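Long-range contacts in RmpA (Streptococcus mutans, PDB 3BJV), which probably acts as the IIA component of a phosphoenolpyruvate-dependent phosphotransferase system that phosphorylates ascorbate as it is carried into the cell: residues 10-14 with 32-38; 3-8 with 141-145; 43-47 with 67-71; 74-78 with 103-107; 79-85 with 98-104. All blocks are in the same frame, centred on the assembly; numbering follows the deposited sequence.

Contact 1 (10-14 with 32-38); sequences NHSIR and PLIESGA
Arg14 lays its guanidinium over the ring of Pro32, the two side chains running opposite ways: CG of Pro32 stands 4.1 Å above the guanidinium plane of Arg14, over its centre. A bend in the arginine chain at chi2 (-64°) folds the flat group back along its own segment, where NE of Arg14 gives a nearly straight bond of 2.8 Å to O of His11, only 4° out of the guanidinium plane. NH1 of Arg14 faces the helix instead and meets OE1 of Glu35 at 3.0 Å. This salt bridge is single-pronged, because NH2 of Arg14 stays 3.8 Å from that same OE1; the guanidinium and carboxylate planes are 25° apart. One water lies close by, donating to O of Asn10 and to O of Pro32 and accepting a weak bond from NH1 of Arg14, so it joins two carbonyls that could not bond directly. At the other end, OG of Ser36 donates to OD1 of Asn10 at 2.6 Å, in the carbonyl plane and on a lone pair, while ND2 of Asn10 turns back to Ala6 O. Between the two polar ends, CB of Ser12 rests 3.8 Å from CB of Pro32, and OG of Ser12 reaches Phe80 O in the neighbouring strand. His11 closes helix 3-10 with a Schellman motif. The chemistry thus ties the end of helix 22-36 to the turn leading into strand 13-17; the guanidinium is held by His11 O at NE and Glu35 at NH1, which together limit its rotation, and its charge is probably balanced in part by Glu35.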
# COMPACT_ATOMS: atom_id res chain seq x y z
N ASN A 10 22.03 -4.69 -3.16
CA ASN A 10 21.88 -5.75 -2.15
C ASN A 10 22.13 -7.16 -2.67
O ASN A 10 22.08 -8.11 -1.89
CB ASN A 10 20.53 -5.66 -1.46
CG ASN A 10 20.44 -4.44 -0.59
OD1 ASN A 10 20.97 -4.43 0.48
ND2 ASN A 10 19.76 -3.41 -1.05
N HIS A 11 22.41 -7.29 -3.98
CA HIS A 11 22.42 -8.55 -4.71
C HIS A 11 21.29 -9.45 -4.29
O HIS A 11 21.49 -10.66 -4.00
CB HIS A 11 23.73 -9.28 -4.50
CG HIS A 11 24.91 -8.43 -4.80
ND1 HIS A 11 25.57 -7.70 -3.82
CD2 HIS A 11 25.50 -8.13 -5.98
CE1 HIS A 11 26.56 -7.05 -4.39
NE2 HIS A 11 26.53 -7.28 -5.70
N SER A 12 20.11 -8.86 -4.26
CA SER A 12 19.03 -9.53 -3.60
C SER A 12 17.99 -10.09 -4.55
O SER A 12 16.86 -10.38 -4.11
CB SER A 12 18.41 -8.56 -2.63
OG SER A 12 18.03 -7.43 -3.37
N ILE A 13 18.33 -10.23 -5.83
CA ILE A 13 17.50 -11.01 -6.75
C ILE A 13 18.06 -12.43 -6.85
O ILE A 13 19.21 -12.60 -7.29
CB ILE A 13 17.51 -10.47 -8.18
CG1 ILE A 13 16.91 -9.06 -8.23
CG2 ILE A 13 16.72 -11.44 -9.05
CD1 ILE A 13 17.05 -8.42 -9.56
N ARG A 14 17.29 -13.43 -6.41
CA ARG A 14 17.74 -14.82 -6.35
C ARG A 14 16.63 -15.61 -7.00
O ARG A 14 15.53 -15.63 -6.51
CB ARG A 14 17.96 -15.26 -4.89
CG ARG A 14 18.86 -14.34 -3.99
CD ARG A 14 20.38 -14.24 -4.43
NE ARG A 14 21.17 -13.38 -3.52
CZ ARG A 14 21.84 -13.78 -2.44
NH1 ARG A 14 22.48 -12.88 -1.69
NH2 ARG A 14 21.88 -15.06 -2.09
N PRO A 32 18.99 -12.59 1.73
CA PRO A 32 19.87 -11.65 1.00
C PRO A 32 20.09 -10.29 1.66
O PRO A 32 21.19 -9.74 1.54
CB PRO A 32 19.20 -11.53 -0.39
CG PRO A 32 18.34 -12.75 -0.52
CD PRO A 32 17.94 -13.17 0.88
N LEU A 33 19.08 -9.77 2.36
CA LEU A 33 19.10 -8.50 3.09
C LEU A 33 19.80 -8.54 4.46
O LEU A 33 20.32 -7.52 4.94
CB LEU A 33 17.67 -8.02 3.33
CG LEU A 33 16.82 -7.81 2.10
CD1 LEU A 33 15.42 -7.30 2.50
CD2 LEU A 33 17.57 -6.86 1.17
N ILE A 34 19.76 -9.68 5.13
CA ILE A 34 20.66 -9.92 6.25
C ILE A 34 22.14 -9.91 5.73
O ILE A 34 22.98 -9.23 6.31
CB ILE A 34 20.38 -11.24 6.91
CG1 ILE A 34 18.99 -11.23 7.55
CG2 ILE A 34 21.42 -11.49 7.91
CD1 ILE A 34 18.40 -12.63 7.69
N GLU A 35 22.45 -10.64 4.66
CA GLU A 35 23.81 -10.63 4.17
C GLU A 35 24.33 -9.24 3.79
O GLU A 35 25.44 -8.87 4.12
CB GLU A 35 23.97 -11.61 3.02
CG GLU A 35 23.72 -13.04 3.43
CD GLU A 35 23.36 -13.93 2.26
OE1 GLU A 35 23.28 -13.46 1.09
OE2 GLU A 35 23.17 -15.14 2.50
N SER A 36 23.52 -8.42 3.13
CA SER A 36 23.97 -7.09 2.85
C SER A 36 24.00 -6.16 4.04
O SER A 36 24.57 -5.09 3.91
CB SER A 36 23.16 -6.47 1.72
OG SER A 36 21.84 -6.26 2.12
N GLY A 37 23.39 -6.52 5.17
CA GLY A 37 23.27 -5.56 6.29
C GLY A 37 22.10 -4.56 6.18
O GLY A 37 21.98 -3.65 6.98
N ALA A 38 21.18 -4.75 5.22
CA ALA A 38 19.96 -3.94 5.19
C ALA A 38 19.11 -4.18 6.43
O ALA A 38 18.52 -3.25 6.95
CB ALA A 38 19.18 -4.19 3.94
O HOH W 1 22.80 -10.22 -0.51

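Contact 2 (3-8 with 141-145); sequences LAQAFK and VLAMV
Leu142 and Val145 of helix 138-147 meet Ala4 and Phe7 of helix 3-10, in a pair whose short segment axes come within 10.2 Å and run 159° apart, close to antiparallel. The aliphatic contacts centre on Ala4. CD2 of Leu142 lies 3.7 Å from CA of Ala4, reaching the helix backbone because the alanine carries only a methyl group. CG1 of Val145 comes up beside it, 4.2 Å from CB of Ala4, and also touches CB of Leu3. The first torsion of Val145 divides its two branches between partners: CG1 lies anti to the backbone N (166°) and serves Ala4 and Leu3, whereas CG2 is directed to Phe7.

The aromatic contacts all fall on Phe7. CG2 of Val145 lies 4.0 Å from CE2 of Phe7, and CD2 of Leu142 is 4.1 Å from CD2 of Phe7; these two methyls sit at the edge, near the ring plane. CG1 of Val141 approaches CE2 of Phe7 obliquely, at 4.2 Å. Beyond the two helices, Phe7 also touches Phe80 and Leu82 of strand 79-85, and Val141 touches Ile13, so the pair lies against the central sheet.

Polar bonding between the segments is absent. The two helices are therefore held to each other by dispersion and burial of methyl groups and ring carbons, and the fit depends on shape rather than on directional bonds.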
# COMPACT_ATOMS: atom_id res chain seq x y z
N LEU A 3 13.69 0.44 -6.53
CA LEU A 3 13.81 -1.01 -6.75
C LEU A 3 15.08 -1.52 -7.46
O LEU A 3 15.77 -2.36 -6.92
CB LEU A 3 12.61 -1.54 -7.52
CG LEU A 3 11.45 -2.19 -6.80
CD1 LEU A 3 10.37 -2.64 -7.80
CD2 LEU A 3 11.90 -3.33 -5.91
N ALA A 4 15.37 -1.04 -8.67
CA ALA A 4 16.57 -1.49 -9.41
C ALA A 4 17.91 -1.38 -8.64
O ALA A 4 18.74 -2.32 -8.55
CB ALA A 4 16.66 -0.77 -10.71
N GLN A 5 18.11 -0.21 -8.09
CA GLN A 5 19.29 0.09 -7.36
C GLN A 5 19.37 -0.69 -6.06
O GLN A 5 20.45 -1.16 -5.72
CB GLN A 5 19.39 1.60 -7.19
CG GLN A 5 19.93 2.06 -5.88
CD GLN A 5 21.31 2.64 -6.00
OE1 GLN A 5 21.51 3.88 -5.88
NE2 GLN A 5 22.31 1.75 -6.23
N ALA A 6 18.25 -0.86 -5.34
CA ALA A 6 18.21 -1.77 -4.19
C ALA A 6 18.61 -3.21 -4.57
O ALA A 6 19.45 -3.85 -3.92
CB ALA A 6 16.81 -1.76 -3.55
N PHE A 7 17.98 -3.71 -5.63
CA PHE A 7 18.30 -5.04 -6.12
C PHE A 7 19.79 -5.19 -6.43
O PHE A 7 20.35 -6.16 -6.04
CB PHE A 7 17.53 -5.36 -7.40
CG PHE A 7 16.09 -5.66 -7.19
CD1 PHE A 7 15.61 -6.09 -5.94
CD2 PHE A 7 15.20 -5.56 -8.26
CE1 PHE A 7 14.30 -6.38 -5.76
CE2 PHE A 7 13.84 -5.88 -8.10
CZ PHE A 7 13.39 -6.29 -6.83
N LYS A 8 20.38 -4.25 -7.17
CA LYS A 8 21.80 -4.31 -7.51
C LYS A 8 22.71 -4.22 -6.30
O LYS A 8 23.57 -5.06 -6.11
CB LYS A 8 22.19 -3.17 -8.44
CG LYS A 8 21.42 -3.06 -9.71
CD LYS A 8 22.24 -2.20 -10.68
CE LYS A 8 21.39 -1.25 -11.54
NZ LYS A 8 22.27 -0.35 -12.37
N VAL A 141 14.92 -9.47 -14.83
CA VAL A 141 14.02 -8.89 -13.88
C VAL A 141 14.10 -7.38 -13.91
O VAL A 141 13.08 -6.70 -13.89
CB VAL A 141 14.27 -9.38 -12.39
CG1 VAL A 141 13.43 -8.54 -11.37
CG2 VAL A 141 13.93 -10.79 -12.23
N LEU A 142 15.32 -6.86 -13.93
CA LEU A 142 15.55 -5.41 -14.04
C LEU A 142 15.02 -4.85 -15.37
O LEU A 142 14.47 -3.75 -15.38
CB LEU A 142 17.04 -5.08 -13.93
CG LEU A 142 17.76 -5.41 -12.65
CD1 LEU A 142 19.24 -5.27 -12.91
CD2 LEU A 142 17.32 -4.47 -11.55
N ALA A 143 15.11 -5.60 -16.47
CA ALA A 143 14.42 -5.10 -17.68
C ALA A 143 12.90 -4.91 -17.41
O ALA A 143 12.34 -3.84 -17.74
CB ALA A 143 14.68 -5.99 -18.90
N MET A 144 12.26 -5.87 -16.75
CA MET A 144 10.89 -5.66 -16.24
C MET A 144 10.69 -4.46 -15.32
O MET A 144 9.69 -3.76 -15.44
CB MET A 144 10.38 -6.91 -15.53
CG MET A 144 10.06 -8.03 -16.50
SD MET A 144 9.42 -9.50 -15.68
CE MET A 144 7.83 -8.96 -15.03
N VAL A 145 11.63 -4.21 -14.42
CA VAL A 145 11.54 -3.05 -13.55
C VAL A 145 11.54 -1.77 -14.38
O VAL A 145 10.74 -0.88 -14.12
CB VAL A 145 12.63 -3.02 -12.47
CG1 VAL A 145 12.71 -1.65 -11.81
CG2 VAL A 145 12.41 -4.14 -11.43

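Contact 3 (43-47 with 67-71); sequences YYNAI and PHARP
Ile47 and Ala69 bring their CA atoms to 5.5 Å where helix 42-54 passes a loop of irregular backbone, whose extended angles at His68 and Ala69 leave the peptide N of Ala69 turned to the helix. That N donates to OH of Tyr43 at 3.1 Å, with an N-H...O angle of 163°. The hydroxyl has a second partner, Leu103 O, to which it gives its own proton, so one phenol spans the loop and the end of a sheet strand. CG of Tyr43, anti to the backbone N (chi1 -162°), carries the ring out toward the loop. CE1 of Tyr43 lies 3.7 Å from CB of Ala69, and O of Arg70 approaches the ring at its edge, in plane. The methyl of Ala69 is also met by CB of Ala46 at 4.0 Å and by CG1 of Ile47 at 4.1 Å, so that the methyl is packed by Tyr43, Ala46 and Ile47. Ile47 then extends along the loop: its CG1 is 3.5 Å from O of His68, and its CG2 crosses obliquely to CB of Pro67 at 4.2 Å.

His68 itself points its CB away from the helix, although that CB still lies 3.4 Å from OH of Tyr43. Its imidazole bonds through ND1 to Met66 O and meets the rings of His111 and Tyr57, and it packs on Thr112 of the second subunit. A Pro-His loop following a sheet strand and braced from behind by a helix is consistent with the phosphorylatable histidine site of the type 2 EIIA family, in which His68 would probably be the phosphorylated residue.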
# COMPACT_ATOMS: atom_id res chain seq x y z
N TYR A 43 14.99 -9.69 12.03
CA TYR A 43 13.93 -9.31 11.08
C TYR A 43 13.17 -10.52 10.56
O TYR A 43 11.97 -10.50 10.46
CB TYR A 43 14.52 -8.53 9.88
CG TYR A 43 13.48 -7.73 9.08
CD1 TYR A 43 12.73 -6.71 9.69
CD2 TYR A 43 13.25 -8.00 7.74
CE1 TYR A 43 11.78 -5.98 8.96
CE2 TYR A 43 12.34 -7.27 7.01
CZ TYR A 43 11.60 -6.28 7.62
OH TYR A 43 10.71 -5.58 6.86
N TYR A 44 13.91 -11.57 10.30
CA TYR A 44 13.42 -12.87 9.97
C TYR A 44 12.48 -13.47 11.01
O TYR A 44 11.37 -13.85 10.66
CB TYR A 44 14.62 -13.79 9.68
CG TYR A 44 14.30 -15.26 9.57
CD1 TYR A 44 13.43 -15.75 8.60
CD2 TYR A 44 14.87 -16.14 10.44
CE1 TYR A 44 13.12 -17.13 8.54
CE2 TYR A 44 14.60 -17.48 10.39
CZ TYR A 44 13.73 -17.97 9.46
OH TYR A 44 13.53 -19.33 9.49
N ASN A 45 12.91 -13.57 12.27
CA ASN A 45 12.09 -14.12 13.34
C ASN A 45 10.80 -13.30 13.46
O ASN A 45 9.72 -13.85 13.66
CB ASN A 45 12.87 -14.15 14.69
CG ASN A 45 11.99 -14.64 15.89
OD1 ASN A 45 11.46 -13.85 16.66
ND2 ASN A 45 11.84 -15.94 16.03
N ALA A 46 10.93 -11.98 13.31
CA ALA A 46 9.76 -11.08 13.39
C ALA A 46 8.68 -11.37 12.35
O ALA A 46 7.49 -11.30 12.67
CB ALA A 46 10.16 -9.62 13.34
N ILE A 47 9.08 -11.66 11.11
CA ILE A 47 8.13 -11.83 10.01
C ILE A 47 7.39 -13.09 10.33
O ILE A 47 6.16 -13.12 10.24
CB ILE A 47 8.84 -11.89 8.61
CG1 ILE A 47 9.22 -10.50 8.14
CG2 ILE A 47 7.91 -12.39 7.53
CD1 ILE A 47 10.39 -10.52 7.11
N PRO A 67 6.87 -9.94 2.00
CA PRO A 67 7.10 -10.16 3.43
C PRO A 67 7.86 -8.97 4.07
O PRO A 67 8.85 -8.46 3.49
CB PRO A 67 7.99 -11.41 3.47
CG PRO A 67 8.02 -11.95 2.08
CD PRO A 67 7.59 -10.89 1.14
N HIS A 68 7.38 -8.50 5.22
CA HIS A 68 7.99 -7.41 5.98
C HIS A 68 7.52 -7.42 7.45
O HIS A 68 6.61 -8.17 7.84
CB HIS A 68 7.66 -6.05 5.38
CG HIS A 68 6.21 -5.72 5.44
ND1 HIS A 68 5.26 -6.36 4.66
CD2 HIS A 68 5.54 -4.82 6.18
CE1 HIS A 68 4.06 -5.87 4.94
NE2 HIS A 68 4.20 -4.95 5.88
N ALA A 69 8.17 -6.59 8.26
CA ALA A 69 7.81 -6.37 9.64
C ALA A 69 7.98 -4.85 9.88
O ALA A 69 8.38 -4.12 8.98
CB ALA A 69 8.71 -7.18 10.53
N ARG A 70 7.67 -4.39 11.10
CA ARG A 70 7.85 -2.98 11.51
C ARG A 70 9.33 -2.60 11.37
O ARG A 70 10.15 -3.48 11.52
CB ARG A 70 7.44 -2.78 13.01
CG ARG A 70 6.05 -3.32 13.41
CD ARG A 70 5.61 -2.81 14.81
NE ARG A 70 6.50 -3.19 15.93
CZ ARG A 70 6.40 -2.69 17.19
NH1 ARG A 70 5.45 -1.79 17.50
NH2 ARG A 70 7.25 -3.08 18.16
N PRO A 71 9.66 -1.31 11.09
CA PRO A 71 11.07 -0.85 11.11
C PRO A 71 11.81 -1.19 12.39
O PRO A 71 12.99 -1.52 12.32
CB PRO A 71 10.95 0.66 10.95
CG PRO A 71 9.67 0.86 10.24
CD PRO A 71 8.74 -0.23 10.68

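Contact 4 (74-78 with 103-107); sequences GVQRD and LAATS
Asp78 and Thr106 join two loops at the rim of the central sheet of this three-layer alpha/beta sandwich: Asp78 immediately precedes strand 79-85, and Thr106 follows strand 96-104 and comes two residues before helix 108-123. Their side chains cross at about a right angle. The hydrogen bonds both end on the carboxylate. N of Thr106 donates to OD1 of Asp78 at 2.7 Å, and OG1 of Thr106 donates to OD2 at 3.1 Å. Each oxygen is approached on its syn side, but from outside the carboxylate plane, by 34° for OD1 and 28° for OD2. The rotation of Thr106 (chi1 51°) sets OG1 between its backbone N and carbonyl carbon, so the N-H and the hydroxyl can face the same carboxylate together, which fixes the rotation of that group.

A weaker polar contact accompanies them, a CA-H...O approach of 2.9 Å from CA of Asp78 to O of Ala104.

The apolar contacts centre on Val75 and Ala104. CG1 of Val75 packs 3.9 Å from CB of Ala104 and equally close to CG2 of Thr106. In a methyl-carbonyl contact, CB of Ala104 also lies 3.7 Å from O of Arg77, whose CB points away from segment 103-107, its NH1 giving a weak bond to Ser36 O. Ser107 follows as the N-cap of helix 108-123, its OG bonded to Ile110 N, so the residue beside Thr106 already belongs to the helix start. The methyl CG2 of Thr106 lies 3.8 Å from CA of Arg77.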
# COMPACT_ATOMS: atom_id res chain seq x y z
N GLY A 74 14.36 -4.36 13.37
CA GLY A 74 15.72 -4.56 12.86
C GLY A 74 16.04 -4.10 11.44
O GLY A 74 17.02 -4.59 10.85
N VAL A 75 15.28 -3.15 10.91
CA VAL A 75 15.66 -2.54 9.67
C VAL A 75 16.75 -1.48 9.95
O VAL A 75 16.54 -0.63 10.81
CB VAL A 75 14.43 -1.90 8.92
CG1 VAL A 75 14.87 -1.16 7.62
CG2 VAL A 75 13.32 -2.99 8.63
N GLN A 76 17.89 -1.58 9.24
CA GLN A 76 18.98 -0.62 9.23
C GLN A 76 18.81 0.32 8.10
O GLN A 76 19.09 1.49 8.21
CB GLN A 76 20.33 -1.28 8.99
CG GLN A 76 20.61 -2.54 9.82
CD GLN A 76 21.21 -2.22 11.14
OE1 GLN A 76 20.75 -1.29 11.83
NE2 GLN A 76 22.25 -2.97 11.52
N ARG A 77 18.42 -0.20 6.96
CA ARG A 77 18.22 0.68 5.84
C ARG A 77 17.17 0.12 4.87
O ARG A 77 16.85 -1.08 4.92
CB ARG A 77 19.55 0.97 5.14
CG ARG A 77 20.17 -0.23 4.52
CD ARG A 77 21.41 0.21 3.78
NE ARG A 77 21.65 -0.69 2.65
CZ ARG A 77 22.56 -1.67 2.69
NH1 ARG A 77 23.32 -1.83 3.82
NH2 ARG A 77 22.73 -2.44 1.61
N ASP A 78 16.65 1.03 4.04
CA ASP A 78 15.57 0.72 3.06
C ASP A 78 16.11 -0.25 1.99
O ASP A 78 17.18 -0.06 1.48
CB ASP A 78 15.05 2.00 2.39
CG ASP A 78 14.29 2.85 3.32
OD1 ASP A 78 13.25 2.41 3.91
OD2 ASP A 78 14.72 3.99 3.51
N LEU A 103 10.64 -6.59 1.78
CA LEU A 103 10.63 -5.17 1.82
C LEU A 103 11.27 -4.81 3.14
O LEU A 103 10.82 -5.32 4.18
CB LEU A 103 9.13 -4.76 1.82
CG LEU A 103 8.60 -3.36 2.19
CD1 LEU A 103 9.60 -2.26 1.72
CD2 LEU A 103 7.24 -3.20 1.50
N ALA A 104 12.28 -3.94 3.12
CA ALA A 104 12.72 -3.25 4.35
C ALA A 104 12.57 -1.74 4.26
O ALA A 104 13.32 -1.10 3.49
CB ALA A 104 14.17 -3.61 4.70
N ALA A 105 11.66 -1.17 5.06
CA ALA A 105 11.39 0.27 5.11
C ALA A 105 11.74 0.89 6.46
O ALA A 105 11.40 0.34 7.51
CB ALA A 105 9.89 0.57 4.76
N THR A 106 12.38 2.05 6.45
CA THR A 106 12.80 2.67 7.71
C THR A 106 11.67 3.43 8.46
O THR A 106 11.84 3.86 9.61
CB THR A 106 14.02 3.57 7.52
OG1 THR A 106 13.76 4.49 6.45
CG2 THR A 106 15.29 2.72 7.25
N SER A 107 10.51 3.55 7.81
CA SER A 107 9.34 4.20 8.41
C SER A 107 8.10 3.80 7.61
O SER A 107 8.22 3.47 6.42
CB SER A 107 9.48 5.71 8.39
OG SER A 107 9.18 6.21 7.10

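Contact 5 (79-85 with 98-104); sequences AFSLVTL and QVLLALA
O of Ala102 takes a hydrogen bond from N of Ser81 at 3.0 Å, tilted 26° from the carbonyl plane, and a weaker CA-H...O contact from CA of Phe80 at 3.2 Å. Farther along, the bond from N of Leu100 to O of Val83 is 2.7 Å long and nearly straight (176°), and its partner runs from N of Val83 to O of Leu100. Ala79 and Ala104 form a second hydrogen-bonded pair, and N of Leu85 adds a bond to O of Gln98. The result is an antiparallel pairing at the core of the mixed sheet, the middle layer of the alpha/beta sandwich.

On the face of Phe80, Leu103, Thr84 and Val99, CD2 of Phe80 lies 3.7 Å from CD2 of Leu101, and Phe80 also touches Ile119 of helix 108-123. CG2 of Thr84 lies alongside CG1 of Val99, 4.1 Å off, while OG1 of Thr84 bonds to Gly16 N. The opposite face carries Val83 and Leu100, CG1 of Val83 being 4.1 Å from CD1 of Leu100, with Ser29 of helix 22-36 against both. OG of Ser81 bonds to Ser29 O.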
# COMPACT_ATOMS: atom_id res chain seq x y z
N ALA A 79 15.41 -1.33 1.70
CA ALA A 79 15.94 -2.31 0.71
C ALA A 79 14.84 -3.23 0.34
O ALA A 79 13.82 -3.27 1.04
CB ALA A 79 17.13 -3.10 1.28
N PHE A 80 15.06 -3.95 -0.76
CA PHE A 80 14.15 -4.92 -1.29
C PHE A 80 14.93 -6.15 -1.72
O PHE A 80 16.09 -6.03 -2.07
CB PHE A 80 13.49 -4.40 -2.57
CG PHE A 80 12.72 -3.13 -2.42
CD1 PHE A 80 13.31 -1.90 -2.69
CD2 PHE A 80 11.36 -3.16 -2.09
CE1 PHE A 80 12.58 -0.72 -2.59
CE2 PHE A 80 10.59 -1.96 -2.01
CZ PHE A 80 11.20 -0.76 -2.27
N SER A 81 14.27 -7.31 -1.72
CA SER A 81 14.76 -8.46 -2.47
C SER A 81 13.63 -9.07 -3.35
O SER A 81 12.48 -8.74 -3.23
CB SER A 81 15.29 -9.51 -1.52
OG SER A 81 14.20 -10.13 -0.88
N LEU A 82 14.00 -9.95 -4.26
CA LEU A 82 13.06 -10.63 -5.08
C LEU A 82 13.57 -12.06 -5.24
O LEU A 82 14.73 -12.30 -5.65
CB LEU A 82 12.91 -9.94 -6.42
CG LEU A 82 11.71 -10.40 -7.26
CD1 LEU A 82 11.27 -9.23 -8.06
CD2 LEU A 82 12.08 -11.57 -8.18
N VAL A 83 12.67 -12.99 -4.90
CA VAL A 83 12.93 -14.41 -4.96
C VAL A 83 11.76 -15.01 -5.77
O VAL A 83 10.61 -14.64 -5.53
CB VAL A 83 12.94 -15.00 -3.52
CG1 VAL A 83 12.60 -16.51 -3.51
CG2 VAL A 83 14.30 -14.73 -2.78
N THR A 84 12.05 -15.94 -6.69
CA THR A 84 11.02 -16.71 -7.39
C THR A 84 11.23 -18.18 -7.05
O THR A 84 12.34 -18.62 -6.93
CB THR A 84 11.11 -16.57 -8.91
OG1 THR A 84 12.40 -16.96 -9.35
CG2 THR A 84 10.83 -15.09 -9.36
N LEU A 85 10.15 -18.90 -6.81
CA LEU A 85 10.16 -20.35 -6.53
C LEU A 85 9.86 -21.19 -7.80
O LEU A 85 9.19 -20.71 -8.75
CB LEU A 85 9.09 -20.67 -5.44
CG LEU A 85 9.26 -19.89 -4.14
CD1 LEU A 85 8.12 -20.13 -3.32
CD2 LEU A 85 10.48 -20.38 -3.39
N GLN A 98 4.24 -17.82 -5.42
CA GLN A 98 5.41 -18.21 -6.19
C GLN A 98 6.50 -17.13 -6.31
O GLN A 98 7.62 -17.43 -6.65
CB GLN A 98 5.00 -18.71 -7.55
CG GLN A 98 6.05 -19.65 -8.07
CD GLN A 98 5.59 -20.44 -9.28
OE1 GLN A 98 6.32 -21.33 -9.76
NE2 GLN A 98 4.37 -20.15 -9.78
N VAL A 99 6.15 -15.87 -6.06
CA VAL A 99 7.13 -14.76 -6.13
C VAL A 99 7.15 -14.01 -4.81
O VAL A 99 6.09 -13.62 -4.30
CB VAL A 99 6.85 -13.79 -7.30
CG1 VAL A 99 8.00 -12.80 -7.47
CG2 VAL A 99 6.59 -14.54 -8.61
N LEU A 100 8.35 -13.79 -4.25
CA LEU A 100 8.46 -13.05 -3.00
C LEU A 100 9.35 -11.82 -3.14
O LEU A 100 10.50 -11.89 -3.58
CB LEU A 100 8.89 -13.95 -1.81
CG LEU A 100 8.02 -15.17 -1.61
CD1 LEU A 100 8.76 -16.39 -2.13
CD2 LEU A 100 7.74 -15.33 -0.15
N LEU A 101 8.77 -10.67 -2.81
CA LEU A 101 9.49 -9.44 -2.82
C LEU A 101 9.49 -8.89 -1.37
O LEU A 101 8.51 -8.29 -0.91
CB LEU A 101 8.88 -8.47 -3.83
CG LEU A 101 9.81 -7.44 -4.49
CD1 LEU A 101 9.11 -6.84 -5.75
CD2 LEU A 101 10.17 -6.33 -3.49
N ALA A 102 10.58 -9.18 -0.64
CA ALA A 102 10.75 -8.71 0.73
C ALA A 102 11.10 -7.25 0.75
O ALA A 102 11.79 -6.73 -0.12
CB ALA A 102 11.79 -9.47 1.42
N LEU A 103 10.64 -6.59 1.78
CA LEU A 103 10.63 -5.17 1.82
C LEU A 103 11.27 -4.81 3.14
O LEU A 103 10.82 -5.32 4.18
CB LEU A 103 9.13 -4.76 1.82
CG LEU A 103 8.60 -3.36 2.19
CD1 LEU A 103 9.60 -2.26 1.72
CD2 LEU A 103 7.24 -3.20 1.50
N ALA A 104 12.28 -3.94 3.12
CA ALA A 104 12.72 -3.25 4.35
C ALA A 104 12.57 -1.74 4.26
O ALA A 104 13.32 -1.10 3.49
CB ALA A 104 14.17 -3.61 4.70

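How the contacts relate
The centre of contact 5, one antiparallel pair of the central sheet, lies about 3 Å from that of the chain, and each of the other contacts touches or shares its strands. Contact 1, centred about 10 Å away, joins it through a probable bond, Ser12 O to Leu82 N (2.9 Å). Contact 2 presses on the same strand, CD2 of Leu3 lying 3.6 Å from CG of Phe80. Contact 4 continues contact 5, sharing Leu103 and Ala104, and meets contact 1 through Ala38 O to Gln76 N (2.9 Å). Contact 3 holds the probable phosphorylation site, His68; its Tyr43 and Pro67 bond to Leu103. Contacts 2 and 3 are about 22 Å apart, centre to centre.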